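Local coordinates for calcium homeostasis modulator protein 5 (Homo sapiens, PDB 7D60) that oligomerizes into undecameric, cone-shaped large-pore channels whose gating and ion conductance are likely regulated by membrane lipids, at residues C41-E46 with L153-C158. Residues are numbered along the deposited sequence; the frame is centred on the assembly and turned at random.
Sequences CPCSTE and LHKVSC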
# COMPACT_ATOMS: atom_id res chain seq x y z
N CYS A 41 11.43 -14.05 -44.92
CA CYS A 41 11.69 -14.07 -46.34
C CYS A 41 12.06 -15.48 -46.79
O CYS A 41 12.88 -16.14 -46.15
CB CYS A 41 12.83 -13.10 -46.67
SG CYS A 41 13.25 -12.82 -48.41
N PRO A 42 11.46 -15.98 -47.87
CA PRO A 42 11.92 -17.23 -48.46
C PRO A 42 13.19 -16.96 -49.27
O PRO A 42 13.70 -15.84 -49.33
CB PRO A 42 10.76 -17.63 -49.36
CG PRO A 42 10.18 -16.35 -49.79
CD PRO A 42 10.38 -15.38 -48.66
N CYS A 43 13.71 -17.99 -49.89
CA CYS A 43 14.92 -17.82 -50.68
C CYS A 43 14.75 -18.49 -52.02
O CYS A 43 15.59 -19.25 -52.50
CB CYS A 43 16.11 -18.31 -49.87
SG CYS A 43 16.75 -17.01 -48.78
N SER A 44 13.62 -18.18 -52.64
CA SER A 44 13.12 -18.83 -53.84
C SER A 44 13.02 -17.80 -54.96
O SER A 44 13.52 -16.68 -54.85
CB SER A 44 11.75 -19.46 -53.56
OG SER A 44 11.82 -20.32 -52.44
N THR A 45 12.38 -18.20 -56.05
CA THR A 45 12.08 -17.28 -57.14
C THR A 45 10.88 -16.39 -56.84
O THR A 45 10.57 -15.50 -57.64
CB THR A 45 11.82 -18.04 -58.43
OG1 THR A 45 10.86 -19.07 -58.20
CG2 THR A 45 13.11 -18.66 -58.94
N GLU A 46 10.19 -16.61 -55.72
CA GLU A 46 9.07 -15.77 -55.29
C GLU A 46 9.50 -14.72 -54.28
O GLU A 46 8.71 -14.36 -53.40
CB GLU A 46 7.95 -16.64 -54.72
CG GLU A 46 8.43 -17.66 -53.70
CD GLU A 46 7.29 -18.49 -53.12
OE1 GLU A 46 7.04 -19.61 -53.62
OE2 GLU A 46 6.65 -18.02 -52.15
N LEU A 153 22.10 -14.47 -55.46
CA LEU A 153 21.83 -13.28 -54.66
C LEU A 153 20.56 -13.44 -53.84
O LEU A 153 20.49 -12.96 -52.71
CB LEU A 153 21.72 -12.05 -55.56
CG LEU A 153 21.42 -10.71 -54.88
CD1 LEU A 153 22.43 -10.41 -53.79
CD2 LEU A 153 21.38 -9.58 -55.88
N HIS A 154 19.57 -14.18 -54.36
CA HIS A 154 18.29 -14.32 -53.67
C HIS A 154 18.36 -15.21 -52.44
O HIS A 154 17.33 -15.39 -51.79
CB HIS A 154 17.23 -14.85 -54.63
CG HIS A 154 17.57 -16.16 -55.25
ND1 HIS A 154 18.06 -16.27 -56.54
CD2 HIS A 154 17.47 -17.43 -54.78
CE1 HIS A 154 18.26 -17.54 -56.83
NE2 HIS A 154 17.90 -18.26 -55.78
N LYS A 155 19.52 -15.77 -52.10
CA LYS A 155 19.68 -16.55 -50.89
C LYS A 155 20.41 -15.79 -49.79
O LYS A 155 20.69 -16.38 -48.74
CB LYS A 155 20.43 -17.85 -51.20
CG LYS A 155 19.54 -18.96 -51.70
CD LYS A 155 20.31 -20.25 -51.85
CE LYS A 155 20.87 -20.37 -53.25
NZ LYS A 155 19.81 -20.18 -54.27
N VAL A 156 20.72 -14.51 -49.99
CA VAL A 156 21.55 -13.78 -49.05
C VAL A 156 20.81 -13.44 -47.76
O VAL A 156 21.45 -13.18 -46.74
CB VAL A 156 22.11 -12.52 -49.75
CG1 VAL A 156 21.07 -11.41 -49.82
CG2 VAL A 156 23.39 -12.03 -49.08
N SER A 157 19.48 -13.48 -47.76
CA SER A 157 18.73 -13.16 -46.55
C SER A 157 18.71 -14.33 -45.58
O SER A 157 18.96 -14.16 -44.38
CB SER A 157 17.30 -12.75 -46.91
OG SER A 157 17.28 -11.48 -47.53
N CYS A 158 18.43 -15.54 -46.08
CA CYS A 158 18.32 -16.73 -45.25
C CYS A 158 19.66 -17.26 -44.77
O CYS A 158 19.68 -18.19 -43.96
CB CYS A 158 17.61 -17.86 -46.02
SG CYS A 158 16.09 -17.42 -46.91
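C43 and C158 are joined by a disulfide, SG to SG 2.0 Å, with a C-S-S-C torsion of 112°. Both cysteines turn SG anti to their own carbonyl carbon (chi1 -86° in C43, -47° in C158), and this brings the two sulfurs together. The backbone of C41 flanks the bridge, its O lying 3.5 Å from SG of C158.

No hydrogen bond links the segments. A CA-H...O contact runs from CA of C43 to the backbone O of H154, 3.6 Å away. The same oxygen lies 3.5 Å from SG of C43.

The imidazole of H154 meets the backbone of C43 by its edge: CD2 sits 3.5 Å from O of C43, which lies near the ring plane. The backbone O of S44 approaches the ring obliquely. Without the imidazole, as with an alanine here, these two carbonyls would probably lose their neighbour and a gap would open beside the C43-S44 backbone.

Side-chain packing is modest. CG of K155 rests 3.9 Å from CB of C43, and SG of C41 lies 4.3 Å from CB of S157. Around the contact, C41 forms its own disulfide with C127, and S157 OG is hydrogen-bonded to E126. P42 packs on L173 of a neighbouring subunit.

The C43-C158 bridge ties the short extracellular loop between helices 15-38 and 47-68 to the long loop ahead of helix 168-203. C41-C127 anchors the same short loop to helix 123-130, and the two bridges form a disulfide pair characteristic of the extracellular side of CALHM channels.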